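Local atomic coordinates of S-adenosylmethionine-dependent methyltransferase (Clostridium acetobutylicum, PDB entry 1Y8C), a protein that probably transfers methyl groups from S-adenosylmethionine to an acceptor molecule. Residues Y41-C46 with N50-L55; P57-T62 with F102-C107; F6-D11 with V18-W23; N77-R80 with K85-L88. All coordinates share one frame; numbering follows the deposited sequence.

Interaction 1: Y41-C46 with N50-L55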
loop_
_atom_site.group_PDB
_atom_site.type_symbol
_atom_site.label_atom_id
_atom_site.label_comp_id
_atom_site.label_asym_id
_atom_site.label_seq_id
_atom_site.Cartn_x
_atom_site.Cartn_y
_atom_site.Cartn_z
ATOM N N TYR A 41 5.486 -5.589 14.466
ATOM C CA TYR A 41 4.789 -5.088 13.289
ATOM C C TYR A 41 5.682 -4.377 12.264
ATOM O O TYR A 41 6.432 -3.459 12.597
ATOM C CB TYR A 41 3.671 -4.127 13.732
ATOM C CG TYR A 41 3.071 -3.318 12.597
ATOM C CD1 TYR A 41 2.516 -3.954 11.475
ATOM C CD2 TYR A 41 3.053 -1.919 12.639
ATOM C CE1 TYR A 41 1.957 -3.223 10.430
ATOM C CE2 TYR A 41 2.497 -1.175 11.596
ATOM C CZ TYR A 41 1.949 -1.840 10.493
ATOM O OH TYR A 41 1.398 -1.125 9.455
ATOM N N LEU A 42 5.564 -4.802 11.012
ATOM C CA LEU A 42 6.311 -4.229 9.901
ATOM C C LEU A 42 5.364 -3.730 8.810
ATOM O O LEU A 42 4.531 -4.481 8.274
ATOM C CB LEU A 42 7.243 -5.273 9.282
ATOM C CG LEU A 42 7.894 -4.882 7.943
ATOM C CD1 LEU A 42 9.020 -3.891 8.199
ATOM C CD2 LEU A 42 8.429 -6.114 7.236
ATOM N N ASP A 43 5.501 -2.460 8.472
ATOM C CA ASP A 43 4.685 -1.895 7.419
ATOM C C ASP A 43 5.600 -1.528 6.251
ATOM O O ASP A 43 6.448 -0.645 6.372
ATOM C CB ASP A 43 3.948 -0.666 7.940
ATOM C CG ASP A 43 3.082 -0.035 6.890
ATOM O OD1 ASP A 43 2.635 -0.775 5.979
ATOM O OD2 ASP A 43 2.841 1.192 6.974
ATOM N N LEU A 44 5.440 -2.232 5.134
ATOM C CA LEU A 44 6.236 -1.998 3.926
ATOM C C LEU A 44 5.555 -0.932 3.092
ATOM O O LEU A 44 4.344 -0.985 2.901
ATOM C CB LEU A 44 6.310 -3.261 3.077
ATOM C CG LEU A 44 6.927 -4.499 3.694
ATOM C CD1 LEU A 44 6.562 -5.717 2.854
ATOM C CD2 LEU A 44 8.426 -4.314 3.792
ATOM N N ALA A 45 6.323 0.009 2.565
ATOM C CA ALA A 45 5.739 1.073 1.755
ATOM C C ALA A 45 4.846 1.896 2.672
ATOM O O ALA A 45 3.696 2.193 2.343
ATOM C CB ALA A 45 4.913 0.476 0.621
ATOM N N CYS A 46 5.385 2.255 3.831
ATOM C CA CYS A 46 4.639 3.032 4.801
ATOM C C CYS A 46 4.302 4.454 4.343
ATOM O O CYS A 46 3.483 5.121 4.969
ATOM C CB CYS A 46 5.426 3.100 6.106
ATOM S SG CYS A 46 6.961 4.001 5.951
ATOM N N ASN A 50 0.475 7.129 7.207
ATOM C CA ASN A 50 -0.946 7.313 7.483
ATOM C C ASN A 50 -1.630 6.054 7.972
ATOM O O ASN A 50 -2.682 6.106 8.594
ATOM C CB ASN A 50 -1.658 7.851 6.242
ATOM C CG ASN A 50 -1.375 9.314 6.021
ATOM O OD1 ASN A 50 -1.254 10.070 6.983
ATOM N ND2 ASN A 50 -1.281 9.731 4.764
ATOM N N LEU A 51 -1.016 4.918 7.706
ATOM C CA LEU A 51 -1.590 3.657 8.122
ATOM C C LEU A 51 -0.786 3.144 9.316
ATOM O O LEU A 51 -1.316 2.490 10.211
ATOM C CB LEU A 51 -1.515 2.692 6.947
ATOM C CG LEU A 51 -2.562 1.605 6.769
ATOM C CD1 LEU A 51 -2.720 1.334 5.286
ATOM C CD2 LEU A 51 -2.162 0.355 7.505
ATOM N N THR A 52 0.499 3.473 9.331
ATOM C CA THR A 52 1.393 3.044 10.395
ATOM C C THR A 52 1.001 3.632 11.748
ATOM O O THR A 52 1.030 2.936 12.769
ATOM C CB THR A 52 2.843 3.455 10.089
ATOM O OG1 THR A 52 3.080 3.341 8.680
ATOM C CG2 THR A 52 3.814 2.557 10.831
ATOM N N GLU A 53 0.640 4.914 11.757
ATOM C CA GLU A 53 0.260 5.584 12.998
ATOM C C GLU A 53 -0.981 4.960 13.639
ATOM O O GLU A 53 -1.225 5.149 14.821
ATOM C CB GLU A 53 0.013 7.073 12.755
ATOM C CG GLU A 53 -1.164 7.349 11.849
ATOM C CD GLU A 53 -1.449 8.823 11.665
ATOM O OE1 GLU A 53 -2.189 9.157 10.711
ATOM O OE2 GLU A 53 -0.954 9.650 12.463
ATOM N N ASN A 54 -1.762 4.216 12.869
ATOM C CA ASN A 54 -2.949 3.581 13.418
ATOM C C ASN A 54 -2.650 2.215 14.034
ATOM O O ASN A 54 -3.215 1.862 15.066
ATOM C CB ASN A 54 -4.015 3.419 12.331
ATOM C CG ASN A 54 -4.696 4.725 11.985
ATOM O OD1 ASN A 54 -4.140 5.800 12.204
ATOM N ND2 ASN A 54 -5.904 4.641 11.432
ATOM N N LEU A 55 -1.759 1.454 13.400
ATOM C CA LEU A 55 -1.410 0.103 13.845
ATOM C C LEU A 55 -0.205 0.048 14.778
ATOM O O LEU A 55 -0.119 -0.821 15.643
ATOM C CB LEU A 55 -1.139 -0.776 12.623
ATOM C CG LEU A 55 -2.279 -0.942 11.629
ATOM C CD1 LEU A 55 -1.741 -1.408 10.299
ATOM C CD2 LEU A 55 -3.290 -1.927 12.183
#
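The ring of Tyr41 lies across the side chain of Leu55, the two crossing at about a right angle. Leu55 CB sits 4.2 Å from the centroid of the Tyr41 ring and 29° off its normal, an off-centre CH-pi contact. The CD1 branch of Leu55 reaches further, to 3.3 Å from Tyr41 OH. Thr52 extends the apolar patch with its methyl, since CG2 stands 4.0 Å from Tyr41 CE2. The torsion of Thr52 (chi1 -36°) separates its two branches: CG2 faces the tyrosine, while OG1 is left beside the backbone N and turned to Asp43. There Thr52 OG1 donates to Asp43 OD2 over 2.8 Å, using the anti lone pair of that oxygen; Cys46 CB packs on the same hydroxyl at 3.5 Å. These residues join strand 40-44 to the short helix 52-55 across the glycine-rich turn that ends the first strand, an arrangement familiar from the first sequence motif of Rossmann-like methyltransferases. On the neighbouring strand, Thr106 OG1 bonds both Asp43 OD1 and Tyr41 OH. Each oxygen of the buried carboxylate therefore has a threonine hydroxyl as partner, one from the helix and one from the sheet, which should hold its plane against rotation.

Interaction 2: P57-T62 with F102-C107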
loop_
_atom_site.group_PDB
_atom_site.type_symbol
_atom_site.label_atom_id
_atom_site.label_comp_id
_atom_site.label_asym_id
_atom_site.label_seq_id
_atom_site.Cartn_x
_atom_site.Cartn_y
_atom_site.Cartn_z
ATOM N N PRO A 57 0.678 1.797 17.410
ATOM C CA PRO A 57 0.373 1.813 18.849
ATOM C C PRO A 57 -0.189 0.511 19.413
ATOM O O PRO A 57 -0.252 0.325 20.630
ATOM C CB PRO A 57 -0.613 2.968 18.981
ATOM C CG PRO A 57 -1.280 2.994 17.653
ATOM C CD PRO A 57 -0.124 2.813 16.707
ATOM N N LYS A 58 -0.601 -0.396 18.538
ATOM C CA LYS A 58 -1.144 -1.662 19.000
ATOM C C LYS A 58 -0.055 -2.716 19.209
ATOM O O LYS A 58 -0.321 -3.779 19.757
ATOM C CB LYS A 58 -2.187 -2.160 18.004
ATOM C CG LYS A 58 -3.386 -1.232 17.867
ATOM C CD LYS A 58 -4.095 -1.061 19.201
ATOM C CE LYS A 58 -5.476 -0.430 19.044
ATOM N NZ LYS A 58 -5.413 0.947 18.478
ATOM N N PHE A 59 1.173 -2.416 18.790
ATOM C CA PHE A 59 2.277 -3.359 18.950
ATOM C C PHE A 59 3.390 -2.863 19.870
ATOM O O PHE A 59 3.395 -1.705 20.296
ATOM C CB PHE A 59 2.883 -3.696 17.589
ATOM C CG PHE A 59 1.981 -4.498 16.712
ATOM C CD1 PHE A 59 0.907 -3.899 16.063
ATOM C CD2 PHE A 59 2.192 -5.867 16.551
ATOM C CE1 PHE A 59 0.058 -4.650 15.269
ATOM C CE2 PHE A 59 1.349 -6.626 15.760
ATOM C CZ PHE A 59 0.274 -6.020 15.114
ATOM N N LYS A 60 4.339 -3.745 20.175
ATOM C CA LYS A 60 5.460 -3.367 21.026
ATOM C C LYS A 60 6.577 -2.777 20.185
ATOM O O LYS A 60 7.133 -1.732 20.527
ATOM C CB LYS A 60 6.009 -4.569 21.793
ATOM C CG LYS A 60 5.005 -5.287 22.677
ATOM C CD LYS A 60 5.718 -5.988 23.842
ATOM C CE LYS A 60 6.854 -6.904 23.354
ATOM N NZ LYS A 60 7.794 -7.347 24.439
ATOM N N ASN A 61 6.908 -3.454 19.088
ATOM C CA ASN A 61 7.970 -2.990 18.200
ATOM C C ASN A 61 7.461 -2.840 16.775
ATOM O O ASN A 61 6.815 -3.740 16.234
ATOM C CB ASN A 61 9.153 -3.962 18.217
ATOM C CG ASN A 61 9.533 -4.396 19.622
ATOM O OD1 ASN A 61 9.367 -5.562 19.995
ATOM N ND2 ASN A 61 10.045 -3.458 20.411
ATOM N N THR A 62 7.771 -1.701 16.165
ATOM C CA THR A 62 7.335 -1.430 14.809
ATOM C C THR A 62 8.471 -1.015 13.882
ATOM O O THR A 62 9.393 -0.300 14.276
ATOM C CB THR A 62 6.266 -0.309 14.781
ATOM O OG1 THR A 62 5.168 -0.671 15.624
ATOM C CG2 THR A 62 5.758 -0.086 13.371
ATOM N N PHE A 102 8.347 -10.794 12.051
ATOM C CA PHE A 102 7.174 -10.119 12.547
ATOM C C PHE A 102 5.915 -10.958 12.655
ATOM O O PHE A 102 5.805 -12.051 12.086
ATOM C CB PHE A 102 6.877 -8.904 11.680
ATOM C CG PHE A 102 8.044 -7.987 11.492
ATOM C CD1 PHE A 102 8.996 -8.241 10.509
ATOM C CD2 PHE A 102 8.190 -6.862 12.297
ATOM C CE1 PHE A 102 10.070 -7.376 10.326
ATOM C CE2 PHE A 102 9.261 -5.994 12.124
ATOM C CZ PHE A 102 10.211 -6.252 11.135
ATOM N N ASP A 103 4.954 -10.409 13.392
ATOM C CA ASP A 103 3.669 -11.057 13.610
ATOM C C ASP A 103 2.711 -10.584 12.543
ATOM O O ASP A 103 1.880 -11.346 12.052
ATOM C CB ASP A 103 3.129 -10.676 14.983
ATOM C CG ASP A 103 3.999 -11.194 16.101
ATOM O OD1 ASP A 103 4.043 -12.432 16.261
ATOM O OD2 ASP A 103 4.643 -10.379 16.803
ATOM N N LEU A 104 2.841 -9.310 12.195
ATOM C CA LEU A 104 2.004 -8.699 11.190
ATOM C C LEU A 104 2.827 -7.879 10.206
ATOM O O LEU A 104 3.641 -7.043 10.610
ATOM C CB LEU A 104 0.964 -7.786 11.846
ATOM C CG LEU A 104 0.231 -6.851 10.862
ATOM C CD1 LEU A 104 -0.534 -7.702 9.878
ATOM C CD2 LEU A 104 -0.713 -5.901 11.601
ATOM N N ILE A 105 2.617 -8.122 8.920
ATOM C CA ILE A 105 3.304 -7.365 7.885
ATOM C C ILE A 105 2.216 -6.772 6.997
ATOM O O ILE A 105 1.292 -7.483 6.580
ATOM C CB ILE A 105 4.236 -8.269 7.020
ATOM C CG1 ILE A 105 5.373 -8.829 7.884
ATOM C CG2 ILE A 105 4.811 -7.477 5.862
ATOM C CD1 ILE A 105 6.276 -9.820 7.166
ATOM N N THR A 106 2.297 -5.468 6.746
ATOM C CA THR A 106 1.314 -4.819 5.878
ATOM C C THR A 106 1.946 -4.100 4.706
ATOM O O THR A 106 3.055 -3.576 4.780
ATOM C CB THR A 106 0.445 -3.742 6.592
ATOM O OG1 THR A 106 1.286 -2.708 7.118
ATOM C CG2 THR A 106 -0.392 -4.351 7.678
ATOM N N CYS A 107 1.210 -4.077 3.612
ATOM C CA CYS A 107 1.653 -3.386 2.420
ATOM C C CYS A 107 0.368 -3.008 1.719
ATOM O O CYS A 107 -0.231 -3.813 0.997
ATOM C CB CYS A 107 2.504 -4.298 1.553
ATOM S SG CYS A 107 3.169 -3.441 0.146
#
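Phe59 and Leu104 meet over strand 40-44, the strand that lies between 61-65 and 104-107 in the parallel part of this Rossmann-like sheet. The contact is apolar. Phe59 and Leu104 cross at about a right angle, and the far end of the ring does the touching: Phe59 CZ is 3.7 Å from Leu104 CD2 and 3.8 Å from Leu104 CB. Leu104 CB is directed at the ring by the backbone; chi1 167°, with CG opposite the nitrogen, then carries the CD2 branch onto the same end of the phenyl group. The nearest CA atoms, those of Phe59 and Leu104, are still 9.4 Å apart, as expected of segments with another strand between them, so side chains alone span the gap. Aromatic contacts enlarge the cluster, because the Phe59 ring also meets Tyr41, with planes about 30° apart, and Phe38. Helix 20-32 adds Ile27 and Cys31 against Leu104. Polar groups take no direct part across these segments: the carboxylate of Asp103 turns to its own partners, with OD2 receiving the backbone N of Asp40 and forming a salt bridge with Lys133. What Asp103 gives Phe59 is a methylene at the ring edge, near its plane, with Asp103 CB 4.5 Å from Phe59 CE2.

Interaction 3: F6-D11 with V18-W23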
loop_
_atom_site.group_PDB
_atom_site.type_symbol
_atom_site.label_atom_id
_atom_site.label_comp_id
_atom_site.label_asym_id
_atom_site.label_seq_id
_atom_site.Cartn_x
_atom_site.Cartn_y
_atom_site.Cartn_z
ATOM N N PHE A 6 0.014 16.805 0.961
ATOM C CA PHE A 6 -0.141 16.373 -0.418
ATOM C C PHE A 6 -0.537 14.890 -0.472
ATOM O O PHE A 6 -1.378 14.488 -1.284
ATOM C CB PHE A 6 1.166 16.603 -1.186
ATOM C CG PHE A 6 1.100 16.175 -2.621
ATOM C CD1 PHE A 6 0.301 16.862 -3.532
ATOM C CD2 PHE A 6 1.780 15.040 -3.051
ATOM C CE1 PHE A 6 0.181 16.418 -4.844
ATOM C CE2 PHE A 6 1.664 14.593 -4.357
ATOM C CZ PHE A 6 0.862 15.281 -5.257
ATOM N N ALA A 7 0.067 14.081 0.392
ATOM C CA ALA A 7 -0.244 12.657 0.440
ATOM C C ALA A 7 -1.737 12.433 0.722
ATOM O O ALA A 7 -2.355 11.519 0.165
ATOM C CB ALA A 7 0.601 11.970 1.516
ATOM N N HIS A 8 -2.308 13.256 1.600
ATOM C CA HIS A 8 -3.725 13.139 1.929
ATOM C C HIS A 8 -4.533 13.519 0.701
ATOM O O HIS A 8 -5.471 12.821 0.318
ATOM C CB HIS A 8 -4.093 14.058 3.099
ATOM C CG HIS A 8 -3.514 13.628 4.411
ATOM N ND1 HIS A 8 -3.833 12.426 5.008
ATOM C CD2 HIS A 8 -2.632 14.233 5.242
ATOM C CE1 HIS A 8 -3.175 12.311 6.147
ATOM N NE2 HIS A 8 -2.438 13.395 6.312
ATOM N N ILE A 9 -4.157 14.630 0.079
ATOM C CA ILE A 9 -4.850 15.086 -1.112
ATOM C C ILE A 9 -4.877 13.971 -2.154
ATOM O O ILE A 9 -5.926 13.656 -2.710
ATOM C CB ILE A 9 -4.161 16.330 -1.716
ATOM C CG1 ILE A 9 -4.183 17.475 -0.696
ATOM C CG2 ILE A 9 -4.864 16.737 -3.010
ATOM C CD1 ILE A 9 -3.395 18.699 -1.113
ATOM N N TYR A 10 -3.716 13.369 -2.394
ATOM C CA TYR A 10 -3.578 12.295 -3.373
ATOM C C TYR A 10 -4.513 11.135 -3.070
ATOM O O TYR A 10 -5.279 10.694 -3.930
ATOM C CB TYR A 10 -2.128 11.785 -3.394
ATOM C CG TYR A 10 -1.788 10.896 -4.577
ATOM C CD1 TYR A 10 -1.276 11.435 -5.754
ATOM C CD2 TYR A 10 -1.999 9.519 -4.523
ATOM C CE1 TYR A 10 -0.979 10.629 -6.850
ATOM C CE2 TYR A 10 -1.715 8.703 -5.614
ATOM C CZ TYR A 10 -1.203 9.265 -6.775
ATOM O OH TYR A 10 -0.923 8.455 -7.854
ATOM N N ASP A 11 -4.432 10.630 -1.845
ATOM C CA ASP A 11 -5.262 9.506 -1.429
ATOM C C ASP A 11 -6.752 9.801 -1.474
ATOM O O ASP A 11 -7.559 8.901 -1.707
ATOM C CB ASP A 11 -4.887 9.058 -0.015
ATOM C CG ASP A 11 -3.642 8.205 0.011
ATOM O OD1 ASP A 11 -3.322 7.594 -1.043
ATOM O OD2 ASP A 11 -2.999 8.127 1.085
ATOM N N VAL A 18 -10.021 5.175 -0.015
ATOM C CA VAL A 18 -9.167 4.915 1.124
ATOM C C VAL A 18 -9.666 5.519 2.425
ATOM O O VAL A 18 -9.993 6.699 2.484
ATOM C CB VAL A 18 -7.757 5.453 0.865
ATOM C CG1 VAL A 18 -6.847 5.097 2.023
ATOM C CG2 VAL A 18 -7.224 4.899 -0.440
ATOM N N ASP A 19 -9.714 4.697 3.467
ATOM C CA ASP A 19 -10.138 5.135 4.798
ATOM C C ASP A 19 -9.162 4.493 5.790
ATOM O O ASP A 19 -9.205 3.286 6.032
ATOM C CB ASP A 19 -11.575 4.673 5.073
ATOM C CG ASP A 19 -12.152 5.247 6.369
ATOM O OD1 ASP A 19 -13.387 5.125 6.555
ATOM O OD2 ASP A 19 -11.390 5.807 7.197
ATOM N N TYR A 20 -8.279 5.307 6.353
ATOM C CA TYR A 20 -7.278 4.804 7.280
ATOM C C TYR A 20 -7.871 3.989 8.420
ATOM O O TYR A 20 -7.647 2.779 8.498
ATOM C CB TYR A 20 -6.456 5.968 7.826
ATOM C CG TYR A 20 -5.782 6.775 6.736
ATOM C CD1 TYR A 20 -5.658 8.161 6.849
ATOM C CD2 TYR A 20 -5.291 6.163 5.583
ATOM C CE1 TYR A 20 -5.073 8.919 5.843
ATOM C CE2 TYR A 20 -4.699 6.908 4.567
ATOM C CZ TYR A 20 -4.595 8.286 4.703
ATOM O OH TYR A 20 -4.023 9.044 3.706
ATOM N N LYS A 21 -8.636 4.641 9.296
ATOM C CA LYS A 21 -9.241 3.944 10.432
ATOM C C LYS A 21 -9.966 2.681 9.983
ATOM O O LYS A 21 -9.782 1.615 10.582
ATOM C CB LYS A 21 -10.212 4.870 11.182
ATOM C CG LYS A 21 -9.517 6.022 11.926
ATOM C CD LYS A 21 -10.452 7.226 12.175
ATOM C CE LYS A 21 -9.694 8.471 12.700
ATOM N NZ LYS A 21 -8.940 8.255 13.993
ATOM N N LYS A 22 -10.774 2.783 8.928
ATOM C CA LYS A 22 -11.493 1.608 8.464
ATOM C C LYS A 22 -10.523 0.459 8.182
ATOM O O LYS A 22 -10.688 -0.646 8.703
ATOM C CB LYS A 22 -12.291 1.913 7.204
ATOM C CG LYS A 22 -12.902 0.659 6.605
ATOM C CD LYS A 22 -13.491 0.904 5.238
ATOM C CE LYS A 22 -14.008 -0.401 4.648
ATOM N NZ LYS A 22 -14.513 -0.240 3.258
ATOM N N TRP A 23 -9.507 0.726 7.368
ATOM C CA TRP A 23 -8.534 -0.300 7.026
ATOM C C TRP A 23 -7.790 -0.798 8.262
ATOM O O TRP A 23 -7.700 -2.010 8.495
ATOM C CB TRP A 23 -7.534 0.221 5.985
ATOM C CG TRP A 23 -8.127 0.482 4.626
ATOM C CD1 TRP A 23 -9.455 0.571 4.310
ATOM C CD2 TRP A 23 -7.410 0.750 3.413
ATOM N NE1 TRP A 23 -9.607 0.881 2.977
ATOM C CE2 TRP A 23 -8.365 0.998 2.401
ATOM C CE3 TRP A 23 -6.045 0.809 3.080
ATOM C CZ2 TRP A 23 -8.009 1.299 1.082
ATOM C CZ3 TRP A 23 -5.685 1.110 1.768
ATOM C CH2 TRP A 23 -6.668 1.351 0.785
#
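Residues 6-11, in helix 3-15, approach the lead-in to helix 20-32 most closely at Asp11 and Val18, whose CA atoms are 6.5 Å apart. Asp19 occupies the N-cap position of the second helix, so Tyr20 leaves from its first turn and spans the gap to the first helix. The tyrosine hydroxyl is the polar centre of the contact: Tyr20 OH donates to Asp11 OD2 over 3.0 Å. The acceptor uses its anti lone pair and lies in the plane of the phenol ring, at its edge, although the carboxylate itself is turned 74° from that ring. Asp11 OD1 forms a salt bridge with Arg15 one turn further along the same helix, so the two oxygens serve different partners. His8, one turn before Asp11, brings its imidazole to the CE1 side of the phenol, with His8 ND1 3.6 Å from Tyr20 OH and 3.8 Å from Tyr20 CE1. Each ring meets the other at its edge: Tyr20 CE1 lies in the imidazole plane and His8 ND1 in the phenol plane. Val18 adds a looser touch, its CG2 being 4.2 Å from the backbone O of Asp11. Around this pair of helices, His8 and Tyr20 both pack on Asn50 in the loop before helix 52-55, Tyr20 also touches Asn54 in that helix, and Phe6 stacks on Phe194 of the antiparallel sheet.

Interaction 4: N77-R80 with K85-L88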
loop_
_atom_site.group_PDB
_atom_site.type_symbol
_atom_site.label_atom_id
_atom_site.label_comp_id
_atom_site.label_asym_id
_atom_site.label_seq_id
_atom_site.Cartn_x
_atom_site.Cartn_y
_atom_site.Cartn_z
ATOM N N ASN A 77 8.550 12.576 11.371
ATOM C CA ASN A 77 8.093 13.743 12.107
ATOM C C ASN A 77 6.733 13.467 12.730
ATOM O O ASN A 77 6.463 13.859 13.871
ATOM C CB ASN A 77 8.018 14.945 11.183
ATOM C CG ASN A 77 9.356 15.265 10.567
ATOM O OD1 ASN A 77 10.378 15.306 11.264
ATOM N ND2 ASN A 77 9.368 15.490 9.256
ATOM N N LYS A 78 5.884 12.784 11.975
ATOM C CA LYS A 78 4.561 12.427 12.445
ATOM C C LYS A 78 4.693 11.492 13.641
ATOM O O LYS A 78 4.169 11.765 14.715
ATOM C CB LYS A 78 3.791 11.748 11.317
ATOM C CG LYS A 78 2.439 11.188 11.714
ATOM C CD LYS A 78 1.713 10.633 10.496
ATOM C CE LYS A 78 1.551 11.694 9.426
ATOM N NZ LYS A 78 0.868 11.109 8.253
ATOM N N PHE A 79 5.401 10.387 13.461
ATOM C CA PHE A 79 5.579 9.444 14.555
ATOM C C PHE A 79 6.078 10.150 15.811
ATOM O O PHE A 79 5.572 9.920 16.904
ATOM C CB PHE A 79 6.553 8.347 14.140
ATOM C CG PHE A 79 6.080 7.537 12.968
ATOM C CD1 PHE A 79 6.995 6.893 12.141
ATOM C CD2 PHE A 79 4.717 7.397 12.703
ATOM C CE1 PHE A 79 6.568 6.120 11.072
ATOM C CE2 PHE A 79 4.280 6.626 11.637
ATOM C CZ PHE A 79 5.205 5.985 10.820
ATOM N N ARG A 80 7.065 11.021 15.648
ATOM C CA ARG A 80 7.626 11.750 16.774
ATOM C C ARG A 80 6.613 12.627 17.501
ATOM O O ARG A 80 6.550 12.616 18.728
ATOM C CB ARG A 80 8.808 12.600 16.305
ATOM C CG ARG A 80 10.092 11.809 16.140
ATOM C CD ARG A 80 11.158 12.609 15.402
ATOM N NE ARG A 80 12.459 11.951 15.479
ATOM C CZ ARG A 80 13.519 12.290 14.748
ATOM N NH1 ARG A 80 13.434 13.285 13.872
ATOM N NH2 ARG A 80 14.668 11.634 14.902
ATOM N N LYS A 85 7.776 5.599 18.374
ATOM C CA LYS A 85 9.173 5.380 18.030
ATOM C C LYS A 85 9.410 4.121 17.204
ATOM O O LYS A 85 10.071 3.194 17.647
ATOM C CB LYS A 85 10.031 5.331 19.299
ATOM C CG LYS A 85 10.060 6.640 20.086
ATOM C CD LYS A 85 10.957 6.566 21.327
ATOM C CE LYS A 85 12.442 6.496 20.974
ATOM N NZ LYS A 85 13.309 6.371 22.192
ATOM N N PRO A 86 8.835 4.054 15.999
ATOM C CA PRO A 86 9.062 2.857 15.177
ATOM C C PRO A 86 10.411 2.951 14.432
ATOM O O PRO A 86 10.853 4.045 14.075
ATOM C CB PRO A 86 7.863 2.862 14.222
ATOM C CG PRO A 86 7.566 4.317 14.065
ATOM C CD PRO A 86 7.701 4.839 15.476
ATOM N N ARG A 87 11.065 1.811 14.211
ATOM C CA ARG A 87 12.345 1.802 13.505
ATOM C C ARG A 87 12.105 2.040 12.020
ATOM O O ARG A 87 11.266 1.373 11.411
ATOM C CB ARG A 87 13.057 0.460 13.661
ATOM C CG ARG A 87 13.302 0.009 15.091
ATOM C CD ARG A 87 14.145 0.999 15.873
ATOM N NE ARG A 87 14.749 0.365 17.042
ATOM C CZ ARG A 87 15.948 -0.209 17.047
ATOM N NH1 ARG A 87 16.690 -0.226 15.941
ATOM N NH2 ARG A 87 16.404 -0.772 18.158
ATOM N N LEU A 88 12.844 2.971 11.426
ATOM C CA LEU A 88 12.663 3.260 10.007
ATOM C C LEU A 88 13.814 2.735 9.131
ATOM O O LEU A 88 14.940 2.545 9.596
ATOM C CB LEU A 88 12.505 4.772 9.825
ATOM C CG LEU A 88 11.435 5.466 10.681
ATOM C CD1 LEU A 88 11.465 6.958 10.431
ATOM C CD2 LEU A 88 10.065 4.907 10.359
#
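Lys78 NZ is held by hydrogen bonds to Asn4 OD1 and Thr48 O on one flank of helix 69-81, while the next residue, Phe79, turns its ring onto Pro86 and Leu88. No hydrogen bond crosses between 77-80 and 85-88, and the contact rests on that one ring. Pro86 lies obliquely to the phenyl group, with its CG 3.3 Å from Phe79 CD1 and 3.6 Å from Phe79 CE1. The proline CD follows the ring back to its root, at 3.9 Å from Phe79 CB. Because Phe79 CG points away from its own carbonyl carbon (chi1 -61°), the ring leaves the helix in the direction of the returning chain. The short connection between the segments completes a beta-alpha-beta unit, in which helix 69-81 links the parallel neighbours 61-65 and 87-89. Arg87 confirms the pairing, bonding through its backbone to Thr62 and Ala64. Leu88, in the outermost strand 87-89 of the sheet, sends its CD2 branch to the rim of the phenyl ring, in the ring plane and 3.8 Å from Phe79 CE1. The side chain of Thr52, from helix 52-55, packs against the same ring, while Pro86 and Leu88 rest on Thr62 and Ala64 of strand 61-65.

In the fold
From the N terminus, interaction 3 comes first, closing the short connection between helices 3-15 and 20-32. Interaction 1 then closes the turn from strand 40-44 into helix 52-55, and touches interaction 3 through Asn50 and Asn54, the centres of the two contacts lying about 13 Å apart. Interaction 2 opens next and spans the longest loop, from residues 57-62 to 102-107; interaction 4 is contained wholly within that span, and no two contacts cross. Strands 87-89, 61-65, 40-44 and 104-107 lie side by side, so interactions 1, 2 and 4 share one sheet. Thr106 links interaction 2 to interaction 1, and the backbone pairing of Thr62 with Arg87 links it to interaction 4.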